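Local coordinates for exosome complex exonuclease RRP46 homolog (Oryza sativa Japonica Group, PDB 3HKM), which is a probable component of the RNA-degrading exosome, binds double-stranded DNA and single-stranded RNA, and shows hydrolytic DNase and phosphorolytic RNase activities in vitro, at residues 13-18 with 36-41; 19-24 with 127-132; 64-69 with 75-80; 149-154 with 212-217. One frame throughout, in Å; residues are numbered along the deposited sequence.

Interaction 1. Residues 13-18 with 36-41; sequences QLRPFS and GDTIVL
At the entrance to the three-strand antiparallel meander of the RNase PH domain, Arg15 and Pro16 meet Gly36 in the tight turn that joins strand 29-35 to strand 38-49. Gly36 and Asp37 have the backbone angles of a type II' turn, whose first central position suits the positive phi of Gly36. The N-H of Gly36 donates to Pro16 O over 3.3 Å; the bond is nearly straight at hydrogen (167°), though the donor is tilted 27° from the carbonyl plane. Beside this bond the Arg15 side chain runs along the turn, with its CG 3.7 Å from Gly36 CA. Bends at chi2 and chi3 then carry its guanidinium across Thr38, the two side chains meeting at about a right angle, with NH1 3.7 Å from Thr38 OG1. The polar ends find their bonds elsewhere: Arg15 NH1 and NH2 donate to Gly113 O and Asp112 O, and Thr38 OG1 bonds to the same short loop. A water accepts from Arg15 NH2 at 3.0 Å and from Asp37 N at 2.7 Å, bridging the arginine to the turn. The guanidinium is thus buried among backbone carbonyls and a water, while Asp154 takes up the Arg15 N-H through OD2 and reaches NH1 through OD1 as a salt bridge; this nearby carboxylate would help to balance the buried positive charge.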
loop_
_atom_site.group_PDB
_atom_site.type_symbol
_atom_site.label_atom_id
_atom_site.label_comp_id
_atom_site.label_asym_id
_atom_site.label_seq_id
_atom_site.Cartn_x
_atom_site.Cartn_y
_atom_site.Cartn_z
ATOM N N GLN A 13 -1.729 14.117 -10.976
ATOM C CA GLN A 13 -0.290 13.977 -10.793
ATOM C C GLN A 13 0.080 13.254 -9.498
ATOM O O GLN A 13 -0.327 13.664 -8.406
ATOM C CB GLN A 13 0.393 15.343 -10.851
ATOM C CG GLN A 13 1.893 15.281 -11.111
ATOM C CD GLN A 13 2.446 16.618 -11.594
ATOM O OE1 GLN A 13 1.685 17.559 -11.860
ATOM N NE2 GLN A 13 3.771 16.707 -11.714
ATOM N N LEU A 14 0.854 12.180 -9.638
ATOM C CA LEU A 14 1.431 11.470 -8.507
ATOM C C LEU A 14 2.699 12.185 -8.031
ATOM O O LEU A 14 3.497 12.657 -8.839
ATOM C CB LEU A 14 1.757 10.026 -8.903
ATOM C CG LEU A 14 0.603 9.199 -9.474
ATOM C CD1 LEU A 14 1.082 7.829 -9.947
ATOM C CD2 LEU A 14 -0.494 9.059 -8.427
ATOM N N ARG A 15 2.883 12.281 -6.721
ATOM C CA ARG A 15 4.099 12.899 -6.217
ATOM C C ARG A 15 5.265 11.977 -6.577
ATOM O O ARG A 15 5.059 10.788 -6.835
ATOM C CB ARG A 15 3.997 13.169 -4.715
ATOM C CG ARG A 15 4.237 11.973 -3.834
ATOM C CD ARG A 15 3.080 11.774 -2.852
ATOM N NE ARG A 15 3.015 12.742 -1.771
ATOM C CZ ARG A 15 2.400 12.505 -0.617
ATOM N NH1 ARG A 15 1.794 11.341 -0.407
ATOM N NH2 ARG A 15 2.390 13.426 0.328
ATOM N N PRO A 16 6.488 12.523 -6.640
ATOM C CA PRO A 16 7.597 11.661 -7.070
ATOM C C PRO A 16 7.812 10.505 -6.087
ATOM O O PRO A 16 7.935 10.754 -4.888
ATOM C CB PRO A 16 8.798 12.607 -7.066
ATOM C CG PRO A 16 8.192 14.003 -7.178
ATOM C CD PRO A 16 6.913 13.913 -6.403
ATOM N N PHE A 17 7.828 9.269 -6.575
ATOM C CA PHE A 17 8.120 8.122 -5.710
ATOM C C PHE A 17 9.533 7.580 -5.922
ATOM O O PHE A 17 10.178 7.842 -6.944
ATOM C CB PHE A 17 7.084 7.001 -5.859
ATOM C CG PHE A 17 6.674 6.738 -7.278
ATOM C CD1 PHE A 17 5.713 7.529 -7.892
ATOM C CD2 PHE A 17 7.242 5.701 -7.995
ATOM C CE1 PHE A 17 5.333 7.299 -9.197
ATOM C CE2 PHE A 17 6.869 5.463 -9.307
ATOM C CZ PHE A 17 5.909 6.263 -9.910
ATOM N N SER A 18 10.005 6.824 -4.936
ATOM C CA SER A 18 11.378 6.342 -4.925
ATOM C C SER A 18 11.458 5.103 -4.059
ATOM O O SER A 18 10.549 4.832 -3.283
ATOM C CB SER A 18 12.302 7.418 -4.367
ATOM O OG SER A 18 11.914 7.796 -3.059
ATOM N N GLY A 36 6.694 11.670 -2.011
ATOM C CA GLY A 36 6.850 12.943 -1.340
ATOM C C GLY A 36 7.516 12.704 0.003
ATOM O O GLY A 36 8.480 11.935 0.092
ATOM N N ASP A 37 7.000 13.347 1.049
ATOM C CA ASP A 37 7.564 13.209 2.392
ATOM C C ASP A 37 6.970 12.027 3.137
ATOM O O ASP A 37 7.386 11.713 4.248
ATOM C CB ASP A 37 7.337 14.476 3.216
ATOM C CG ASP A 37 8.287 15.592 2.849
ATOM O OD1 ASP A 37 8.231 16.634 3.530
ATOM O OD2 ASP A 37 9.087 15.429 1.897
ATOM N N THR A 38 5.968 11.394 2.543
ATOM C CA THR A 38 5.409 10.183 3.126
ATOM C C THR A 38 6.331 9.026 2.789
ATOM O O THR A 38 6.412 8.595 1.627
ATOM C CB THR A 38 4.006 9.882 2.590
ATOM O OG1 THR A 38 3.105 10.888 3.055
ATOM C CG2 THR A 38 3.528 8.517 3.071
ATOM N N ILE A 39 7.037 8.531 3.799
ATOM C CA ILE A 39 8.000 7.460 3.583
ATOM C C ILE A 39 7.841 6.296 4.563
ATOM O O ILE A 39 7.558 6.491 5.750
ATOM C CB ILE A 39 9.463 7.985 3.521
ATOM C CG1 ILE A 39 10.427 6.962 4.117
ATOM C CG2 ILE A 39 9.592 9.353 4.191
ATOM C CD1 ILE A 39 11.841 7.203 3.749
ATOM N N VAL A 40 8.035 5.088 4.039
ATOM C CA VAL A 40 7.745 3.859 4.758
ATOM C C VAL A 40 8.849 2.818 4.530
ATOM O O VAL A 40 9.463 2.789 3.463
ATOM C CB VAL A 40 6.392 3.294 4.252
ATOM C CG1 VAL A 40 6.454 1.790 4.082
ATOM C CG2 VAL A 40 5.219 3.743 5.145
ATOM N N LEU A 41 9.104 1.972 5.529
ATOM C CA LEU A 41 10.026 0.845 5.360
ATOM C C LEU A 41 9.306 -0.495 5.500
ATOM O O LEU A 41 8.691 -0.773 6.530
ATOM C CB LEU A 41 11.195 0.916 6.350
ATOM C CG LEU A 41 12.077 -0.342 6.430
ATOM C CD1 LEU A 41 12.822 -0.573 5.116
ATOM C CD2 LEU A 41 13.065 -0.270 7.590
HETATM O O HOH W 1 4.936 14.957 0.295
#

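Interaction 2. Residues 19-24 with 127-132; sequences CTRNPL and LVFAGI
Phe129 extends from the last turn of its helix with CG opposite the backbone N (chi1 -179°), which projects the ring toward Arg21 and Asn22 at the end of strand 17-21. Arg21 starts off in the same way (chi1 -174°), but bends at chi2 and chi3 fold its chain back over the aromatic side chain, so that the two run past each other in opposite directions. The guanidinium and ring planes lie 28° apart. The charged group is displaced toward the root of the phenylalanine: Phe129 CB sits 3.3 Å above the guanidinium plane, over its centre, while Arg21 NE is 3.5 Å from Phe129 CG. Further out, Arg21 CG approaches CE1 of the ring at 3.6 Å. The backbone N of Asn22 lies over the same ring face, 4.3 Å above the plane and nearer the rim; the Asn22 side chain crosses the far end of the ring, but its modelled position there is too close to be trusted. This surface contact ties the outermost strand 17-21 of the mixed sheet to helix 115-130, just before that helix ends in a Schellman motif at Gly131. There Ile132 N bonds to Leu127 O at 3.0 Å and Gly131 N to Val128 O at 3.2 Å. Arg21 NH2 makes weak hydrogen bonds to Ser30 O on strand 29-35 and to Ala125 O, one turn of helix before Phe129.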
loop_
_atom_site.group_PDB
_atom_site.type_symbol
_atom_site.label_atom_id
_atom_site.label_comp_id
_atom_site.label_asym_id
_atom_site.label_seq_id
_atom_site.Cartn_x
_atom_site.Cartn_y
_atom_site.Cartn_z
ATOM N N CYS A 19 12.538 4.343 -4.186
ATOM C CA CYS A 19 12.680 3.143 -3.365
ATOM C C CYS A 19 14.114 2.644 -3.299
ATOM O O CYS A 19 14.745 2.393 -4.322
ATOM C CB CYS A 19 11.763 2.018 -3.869
ATOM S SG CYS A 19 11.854 0.498 -2.885
ATOM N N THR A 20 14.637 2.498 -2.088
ATOM C CA THR A 20 15.894 1.783 -1.936
ATOM C C THR A 20 15.609 0.298 -1.777
ATOM O O THR A 20 14.890 -0.115 -0.865
ATOM C CB THR A 20 16.726 2.296 -0.763
ATOM O OG1 THR A 20 17.570 1.238 -0.278
ATOM C CG2 THR A 20 15.832 2.759 0.338
ATOM N N ARG A 21 16.159 -0.482 -2.702
ATOM C CA ARG A 21 16.118 -1.940 -2.666
ATOM C C ARG A 21 16.721 -2.493 -1.377
ATOM O O ARG A 21 17.840 -2.134 -1.005
ATOM C CB ARG A 21 16.902 -2.497 -3.864
ATOM C CG ARG A 21 16.838 -4.001 -4.044
ATOM C CD ARG A 21 15.502 -4.385 -4.613
ATOM N NE ARG A 21 14.414 -4.035 -3.702
ATOM C CZ ARG A 21 13.124 -4.206 -3.976
ATOM N NH1 ARG A 21 12.759 -4.726 -5.140
ATOM N NH2 ARG A 21 12.205 -3.866 -3.082
ATOM N N ASN A 22 15.970 -3.381 -0.724
ATOM C CA ASN A 22 16.354 -4.028 0.534
ATOM C C ASN A 22 17.449 -3.379 1.374
ATOM O O ASN A 22 18.601 -3.815 1.355
ATOM C CB ASN A 22 16.712 -5.486 0.300
ATOM C CG ASN A 22 17.996 -5.649 -0.471
ATOM O OD1 ASN A 22 18.359 -4.793 -1.273
ATOM N ND2 ASN A 22 18.692 -6.756 -0.239
ATOM N N PRO A 23 17.082 -2.352 2.141
ATOM C CA PRO A 23 18.033 -1.753 3.077
ATOM C C PRO A 23 18.444 -2.750 4.169
ATOM O O PRO A 23 19.572 -2.706 4.657
ATOM C CB PRO A 23 17.232 -0.599 3.697
ATOM C CG PRO A 23 16.041 -0.399 2.798
ATOM C CD PRO A 23 15.751 -1.720 2.206
ATOM N N LEU A 24 17.534 -3.645 4.539
ATOM C CA LEU A 24 17.748 -4.529 5.684
ATOM C C LEU A 24 18.484 -5.813 5.317
ATOM O O LEU A 24 18.086 -6.524 4.400
ATOM C CB LEU A 24 16.412 -4.859 6.353
ATOM C CG LEU A 24 15.640 -3.662 6.907
ATOM C CD1 LEU A 24 14.200 -4.043 7.167
ATOM C CD2 LEU A 24 16.307 -3.126 8.175
ATOM N N LEU A 127 7.655 -7.677 -0.948
ATOM C CA LEU A 127 7.259 -9.059 -1.238
ATOM C C LEU A 127 7.911 -9.561 -2.515
ATOM O O LEU A 127 8.417 -10.685 -2.575
ATOM C CB LEU A 127 5.743 -9.170 -1.402
ATOM C CG LEU A 127 4.860 -8.971 -0.172
ATOM C CD1 LEU A 127 3.432 -8.699 -0.606
ATOM C CD2 LEU A 127 4.941 -10.185 0.735
ATOM N N VAL A 128 7.865 -8.732 -3.550
ATOM C CA VAL A 128 8.485 -9.085 -4.819
ATOM C C VAL A 128 9.972 -9.335 -4.609
ATOM O O VAL A 128 10.526 -10.309 -5.124
ATOM C CB VAL A 128 8.278 -7.986 -5.879
ATOM C CG1 VAL A 128 9.197 -8.213 -7.065
ATOM C CG2 VAL A 128 6.833 -7.956 -6.312
ATOM N N PHE A 129 10.613 -8.458 -3.840
ATOM C CA PHE A 129 12.039 -8.585 -3.594
ATOM C C PHE A 129 12.400 -9.795 -2.742
ATOM O O PHE A 129 13.494 -10.334 -2.875
ATOM C CB PHE A 129 12.612 -7.330 -2.948
ATOM C CG PHE A 129 14.088 -7.421 -2.700
ATOM C CD1 PHE A 129 14.986 -7.404 -3.766
ATOM C CD2 PHE A 129 14.585 -7.558 -1.415
ATOM C CE1 PHE A 129 16.350 -7.502 -3.548
ATOM C CE2 PHE A 129 15.947 -7.664 -1.197
ATOM C CZ PHE A 129 16.830 -7.627 -2.263
ATOM N N ALA A 130 11.491 -10.204 -1.861
ATOM C CA ALA A 130 11.707 -11.369 -1.003
ATOM C C ALA A 130 11.400 -12.679 -1.734
ATOM O O ALA A 130 11.606 -13.765 -1.192
ATOM C CB ALA A 130 10.867 -11.263 0.257
ATOM N N GLY A 131 10.907 -12.577 -2.964
ATOM C CA GLY A 131 10.544 -13.765 -3.721
ATOM C C GLY A 131 9.313 -14.466 -3.172
ATOM O O GLY A 131 9.247 -15.691 -3.123
ATOM N N ILE A 132 8.333 -13.679 -2.741
ATOM C CA ILE A 132 7.066 -14.229 -2.288
ATOM C C ILE A 132 6.171 -14.287 -3.503
ATOM O O ILE A 132 5.974 -13.278 -4.175
ATOM C CB ILE A 132 6.401 -13.332 -1.232
ATOM C CG1 ILE A 132 7.405 -12.907 -0.149
ATOM C CG2 ILE A 132 5.180 -14.017 -0.635
ATOM C CD1 ILE A 132 8.027 -14.045 0.613
#

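Interaction 3. Residues 64-69 with 75-80; sequences VVWKPM and KQEKEY
Trp66, on strand 61-67, turns its indole toward Glu77 and Tyr80 in the first turns of helix 77-91 and supplies most of the strand's side of the contact. Both residues lie over the same face of the ring system. Glu77 O stands 3.3 Å above the plane, offset toward the rim, and the side chain of Glu77 crosses the indole at about a right angle, with its CG 3.6 Å from Trp66 CZ3. Over the five-membered ring comes Tyr80, whose CB is 4.2 Å from the ring centroid and 22° off the normal, a CH-pi contact. From there the tyrosine lies alongside the tryptophan and points the same way: Trp66 CZ2 sits at the edge of the phenol, 4.1 Å from Tyr80 CD2, and the planes of the phenol and the indole six-membered ring are inclined at 58°. The backbone N-H of Trp66 donates to OE1 of Glu81, the residue after Tyr80, while the indole also touches Leu106 and Val108 of strand 100-110 and Leu115 and Ala119 of helix 115-130. Two residues on, Pro68 meets the carboxylate end of Glu77, with its CB 3.7 Å from OE2. The bend at chi2 of Glu77 brings the carboxylate to the proline, and OE1 has a weak bond from Gly74 N. Strand, helix and the neighbouring parallel strand 100-110 form a beta-alpha-beta unit with a left-handed crossover, the hallmark of the ribosomal protein S5 domain 2-like fold to which RNase PH domains belong.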
loop_
_atom_site.group_PDB
_atom_site.type_symbol
_atom_site.label_atom_id
_atom_site.label_comp_id
_atom_site.label_asym_id
_atom_site.label_seq_id
_atom_site.Cartn_x
_atom_site.Cartn_y
_atom_site.Cartn_z
ATOM N N VAL A 64 1.088 -9.549 9.330
ATOM C CA VAL A 64 1.540 -8.165 9.237
ATOM C C VAL A 64 1.456 -7.394 10.562
ATOM O O VAL A 64 0.462 -7.465 11.282
ATOM C CB VAL A 64 0.747 -7.390 8.154
ATOM C CG1 VAL A 64 1.451 -6.086 7.805
ATOM C CG2 VAL A 64 0.559 -8.252 6.910
ATOM N N VAL A 65 2.518 -6.669 10.884
ATOM C CA VAL A 65 2.504 -5.780 12.029
ATOM C C VAL A 65 2.839 -4.369 11.574
ATOM O O VAL A 65 3.873 -4.127 10.948
ATOM C CB VAL A 65 3.431 -6.265 13.188
ATOM C CG1 VAL A 65 4.371 -7.359 12.725
ATOM C CG2 VAL A 65 4.186 -5.102 13.830
ATOM N N TRP A 66 1.923 -3.451 11.873
ATOM C CA TRP A 66 2.034 -2.056 11.495
ATOM C C TRP A 66 2.641 -1.311 12.670
ATOM O O TRP A 66 2.115 -1.361 13.775
ATOM C CB TRP A 66 0.641 -1.505 11.191
ATOM C CG TRP A 66 0.569 -0.554 10.029
ATOM C CD1 TRP A 66 0.305 -0.867 8.719
ATOM C CD2 TRP A 66 0.744 0.862 10.071
ATOM N NE1 TRP A 66 0.314 0.269 7.949
ATOM C CE2 TRP A 66 0.579 1.344 8.754
ATOM C CE3 TRP A 66 1.027 1.769 11.094
ATOM C CZ2 TRP A 66 0.687 2.691 8.435
ATOM C CZ3 TRP A 66 1.134 3.102 10.777
ATOM C CH2 TRP A 66 0.964 3.554 9.458
ATOM N N LYS A 67 3.755 -0.628 12.433
ATOM C CA LYS A 67 4.481 0.049 13.502
ATOM C C LYS A 67 4.525 1.558 13.268
ATOM O O LYS A 67 5.000 2.009 12.224
ATOM C CB LYS A 67 5.902 -0.524 13.644
ATOM C CG LYS A 67 5.954 -2.050 13.553
ATOM C CD LYS A 67 6.936 -2.677 14.536
ATOM C CE LYS A 67 8.366 -2.662 14.031
ATOM N NZ LYS A 67 9.245 -3.531 14.885
ATOM N N PRO A 68 4.026 2.341 14.248
ATOM C CA PRO A 68 3.944 3.803 14.142
ATOM C C PRO A 68 5.327 4.428 14.208
ATOM O O PRO A 68 6.238 3.832 14.783
ATOM C CB PRO A 68 3.130 4.207 15.385
ATOM C CG PRO A 68 2.521 2.944 15.900
ATOM C CD PRO A 68 3.485 1.864 15.535
ATOM N N MET A 69 5.489 5.620 13.646
ATOM C CA MET A 69 6.804 6.244 13.651
ATOM C C MET A 69 7.210 6.647 15.068
ATOM O O MET A 69 8.340 7.085 15.298
ATOM C CB MET A 69 6.900 7.407 12.640
ATOM C CG MET A 69 6.389 8.760 13.100
ATOM S SD MET A 69 5.981 9.849 11.701
ATOM C CE MET A 69 4.225 9.529 11.551
ATOM N N LYS A 75 -5.924 3.878 16.908
ATOM C CA LYS A 75 -7.091 3.284 16.269
ATOM C C LYS A 75 -7.042 3.411 14.747
ATOM O O LYS A 75 -7.602 2.579 14.028
ATOM C CB LYS A 75 -8.376 3.912 16.806
ATOM C CG LYS A 75 -8.677 5.289 16.235
ATOM C CD LYS A 75 -10.144 5.651 16.444
ATOM C CE LYS A 75 -11.049 4.608 15.827
ATOM N NZ LYS A 75 -10.723 4.415 14.389
ATOM N N GLN A 76 -6.377 4.453 14.260
ATOM C CA GLN A 76 -6.232 4.640 12.820
ATOM C C GLN A 76 -5.170 3.725 12.196
ATOM O O GLN A 76 -5.445 3.046 11.216
ATOM C CB GLN A 76 -5.969 6.105 12.465
ATOM C CG GLN A 76 -5.190 6.270 11.175
ATOM C CD GLN A 76 -5.591 7.491 10.380
ATOM O OE1 GLN A 76 -6.769 7.831 10.293
ATOM N NE2 GLN A 76 -4.609 8.142 9.763
ATOM N N GLU A 77 -3.968 3.691 12.761
ATOM C CA GLU A 77 -2.903 2.876 12.178
ATOM C C GLU A 77 -3.130 1.389 12.391
ATOM O O GLU A 77 -2.383 0.574 11.851
ATOM C CB GLU A 77 -1.521 3.241 12.729
ATOM C CG GLU A 77 -1.279 4.713 12.981
ATOM C CD GLU A 77 -1.469 5.076 14.442
ATOM O OE1 GLU A 77 -2.636 5.193 14.891
ATOM O OE2 GLU A 77 -0.440 5.243 15.136
ATOM N N LYS A 78 -4.133 1.036 13.192
ATOM C CA LYS A 78 -4.435 -0.375 13.439
ATOM C C LYS A 78 -5.562 -0.864 12.531
ATOM O O LYS A 78 -5.783 -2.067 12.385
ATOM C CB LYS A 78 -4.728 -0.657 14.924
ATOM C CG LYS A 78 -6.187 -0.561 15.312
ATOM C CD LYS A 78 -6.496 -1.370 16.567
ATOM C CE LYS A 78 -6.481 -0.518 17.836
ATOM N NZ LYS A 78 -5.103 -0.181 18.286
ATOM N N GLU A 79 -6.269 0.068 11.905
ATOM C CA GLU A 79 -7.197 -0.310 10.855
ATOM C C GLU A 79 -6.395 -0.394 9.563
ATOM O O GLU A 79 -6.694 -1.195 8.679
ATOM C CB GLU A 79 -8.336 0.699 10.736
ATOM C CG GLU A 79 -7.910 2.057 10.232
ATOM C CD GLU A 79 -8.953 3.118 10.493
ATOM O OE1 GLU A 79 -8.963 4.141 9.761
ATOM O OE2 GLU A 79 -9.760 2.918 11.434
ATOM N N TYR A 80 -5.362 0.437 9.472
ATOM C CA TYR A 80 -4.437 0.377 8.350
ATOM C C TYR A 80 -3.736 -0.970 8.347
ATOM O O TYR A 80 -3.563 -1.590 7.296
ATOM C CB TYR A 80 -3.403 1.504 8.427
ATOM C CG TYR A 80 -3.942 2.867 8.053
ATOM C CD1 TYR A 80 -5.217 3.008 7.510
ATOM C CD2 TYR A 80 -3.164 4.012 8.214
ATOM C CE1 TYR A 80 -5.714 4.251 7.158
ATOM C CE2 TYR A 80 -3.650 5.259 7.858
ATOM C CZ TYR A 80 -4.925 5.371 7.331
ATOM O OH TYR A 80 -5.416 6.609 6.979
#

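Interaction 4. Residues 149-154 with 212-217; sequences GEVILD and IERGLA
Arg214 lays the aliphatic part of its side chain between Val151 and Leu153, the two residues of strand 151-153 that face helix 205-229. Its CG is the hub, 3.6 Å from Val151 CG1 and 3.7 Å from each of Leu153 CD1 and CD2. The CD2 branch of Leu153 also reaches the helix backbone, 4.1 Å from Gly215 N. With chi1 at -163° and a bend at chi2 (76°), Arg214 reaches across the strand beside Val151, in the opposite sense to the valine side chain. This brings Arg214 NH1 to 2.9 Å from Val151 O, which lies obliquely to the guanidinium plane. Around this first shell, Ser210 and Cys211 touch Val151, Ala218 touches Leu153, and Pro11 and Asn12 border Arg214. The strand is held in turn by backbone pairing: Ile152 with Gly144 of strand 138-145 and Leu153 with Pro11, while Leu153 O accepts from Arg5 NH2. The axes of residues 151-153 and 212-217 run 29° apart in direction and come within 9.0 Å, so the helix packs along the edge strand of the four-stranded antiparallel sheet. The arginine therefore serves as a hydrophobic residue at its base and a polar one at its end, its CB and CG packed against valine and leucine, and its positive charge probably favoured by the nearby carbonyl oxygen.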
loop_
_atom_site.group_PDB
_atom_site.type_symbol
_atom_site.label_atom_id
_atom_site.label_comp_id
_atom_site.label_asym_id
_atom_site.label_seq_id
_atom_site.Cartn_x
_atom_site.Cartn_y
_atom_site.Cartn_z
ATOM N N GLY A 149 -16.557 17.778 -7.208
ATOM C CA GLY A 149 -16.287 16.477 -7.796
ATOM C C GLY A 149 -14.919 16.293 -8.420
ATOM O O GLY A 149 -14.590 15.192 -8.871
ATOM N N GLU A 150 -14.119 17.358 -8.453
ATOM C CA GLU A 150 -12.775 17.278 -9.024
ATOM C C GLU A 150 -11.939 16.253 -8.268
ATOM O O GLU A 150 -11.753 16.368 -7.060
ATOM C CB GLU A 150 -12.078 18.643 -8.994
ATOM C CG GLU A 150 -12.727 19.707 -9.869
ATOM C CD GLU A 150 -13.742 20.550 -9.121
ATOM O OE1 GLU A 150 -14.625 21.140 -9.779
ATOM O OE2 GLU A 150 -13.654 20.634 -7.878
ATOM N N VAL A 151 -11.436 15.249 -8.976
ATOM C CA VAL A 151 -10.652 14.208 -8.327
ATOM C C VAL A 151 -9.171 14.544 -8.295
ATOM O O VAL A 151 -8.594 14.978 -9.286
ATOM C CB VAL A 151 -10.851 12.833 -8.977
ATOM C CG1 VAL A 151 -9.611 11.968 -8.784
ATOM C CG2 VAL A 151 -12.072 12.155 -8.383
ATOM N N ILE A 152 -8.575 14.329 -7.133
ATOM C CA ILE A 152 -7.170 14.601 -6.889
ATOM C C ILE A 152 -6.463 13.278 -6.563
ATOM O O ILE A 152 -6.988 12.467 -5.808
ATOM C CB ILE A 152 -7.039 15.639 -5.747
ATOM C CG1 ILE A 152 -6.708 17.017 -6.321
ATOM C CG2 ILE A 152 -5.984 15.242 -4.753
ATOM C CD1 ILE A 152 -7.500 17.373 -7.541
ATOM N N LEU A 153 -5.295 13.045 -7.159
ATOM C CA LEU A 153 -4.560 11.795 -6.938
ATOM C C LEU A 153 -3.373 11.975 -5.993
ATOM O O LEU A 153 -2.624 12.953 -6.095
ATOM C CB LEU A 153 -4.090 11.189 -8.269
ATOM C CG LEU A 153 -5.202 10.824 -9.257
ATOM C CD1 LEU A 153 -4.635 10.173 -10.506
ATOM C CD2 LEU A 153 -6.232 9.919 -8.593
ATOM N N ASP A 154 -3.212 11.029 -5.070
ATOM C CA ASP A 154 -2.097 11.034 -4.129
ATOM C C ASP A 154 -2.089 12.300 -3.274
ATOM O O ASP A 154 -1.196 13.135 -3.375
ATOM C CB ASP A 154 -0.779 10.902 -4.886
ATOM C CG ASP A 154 0.365 10.414 -4.005
ATOM O OD1 ASP A 154 0.111 9.747 -2.977
ATOM O OD2 ASP A 154 1.529 10.684 -4.372
ATOM N N ILE A 212 -12.007 5.769 -9.346
ATOM C CA ILE A 212 -11.506 4.531 -9.927
ATOM C C ILE A 212 -11.040 4.752 -11.361
ATOM O O ILE A 212 -10.007 4.223 -11.771
ATOM C CB ILE A 212 -12.542 3.376 -9.842
ATOM C CG1 ILE A 212 -13.810 3.719 -10.616
ATOM C CG2 ILE A 212 -12.887 3.072 -8.392
ATOM C CD1 ILE A 212 -15.008 2.871 -10.217
ATOM N N GLU A 213 -11.799 5.543 -12.113
ATOM C CA GLU A 213 -11.424 5.927 -13.469
ATOM C C GLU A 213 -10.073 6.632 -13.475
ATOM O O GLU A 213 -9.180 6.310 -14.261
ATOM C CB GLU A 213 -12.472 6.877 -14.052
ATOM C CG GLU A 213 -11.936 7.760 -15.166
ATOM C CD GLU A 213 -12.547 9.153 -15.169
ATOM O OE1 GLU A 213 -13.792 9.272 -15.297
ATOM O OE2 GLU A 213 -11.771 10.130 -15.055
ATOM N N ARG A 214 -9.938 7.610 -12.591
ATOM C CA ARG A 214 -8.744 8.431 -12.534
ATOM C C ARG A 214 -7.565 7.605 -12.033
ATOM O O ARG A 214 -6.517 7.565 -12.663
ATOM C CB ARG A 214 -8.991 9.632 -11.619
ATOM C CG ARG A 214 -8.004 10.771 -11.782
ATOM C CD ARG A 214 -8.313 11.559 -13.039
ATOM N NE ARG A 214 -7.357 12.638 -13.262
ATOM C CZ ARG A 214 -7.508 13.870 -12.787
ATOM N NH1 ARG A 214 -8.572 14.179 -12.051
ATOM N NH2 ARG A 214 -6.594 14.797 -13.045
ATOM N N GLY A 215 -7.745 6.948 -10.894
ATOM C CA GLY A 215 -6.686 6.155 -10.301
ATOM C C GLY A 215 -6.136 5.120 -11.256
ATOM O O GLY A 215 -4.932 4.993 -11.413
ATOM N N LEU A 216 -7.025 4.380 -11.906
ATOM C CA LEU A 216 -6.617 3.332 -12.835
ATOM C C LEU A 216 -5.610 3.815 -13.874
ATOM O O LEU A 216 -4.522 3.258 -13.989
ATOM C CB LEU A 216 -7.832 2.745 -13.548
ATOM C CG LEU A 216 -7.523 1.553 -14.449
ATOM C CD1 LEU A 216 -7.216 0.317 -13.614
ATOM C CD2 LEU A 216 -8.685 1.296 -15.394
ATOM N N ALA A 217 -5.979 4.843 -14.633
ATOM C CA ALA A 217 -5.132 5.363 -15.711
ATOM C C ALA A 217 -3.830 5.989 -15.209
ATOM O O ALA A 217 -2.908 6.231 -15.991
ATOM C CB ALA A 217 -5.904 6.361 -16.562
#

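From the N terminus, interaction 1 closes first, as the turn before strand 38-49 comes back to residues 13-18. Interaction 2 opens at 19-24, before interaction 1 has closed at 36-41, and closes only at 127-132, so the two cross, and they touch where Leu41 packs on Pro23 and Leu24. The long span between 19-24 and 127-132 contains interaction 3, a short local closure that follows interaction 1 in series. All three reach the five-stranded mixed sheet, and interactions 2 and 3 hold helices 115-130 and 77-91 to it. Interaction 4 closes last, tying helix 205-229 to the edge of the four-stranded sheet. It adjoins interaction 1 through Leu14, which packs on Leu153 and Asp154.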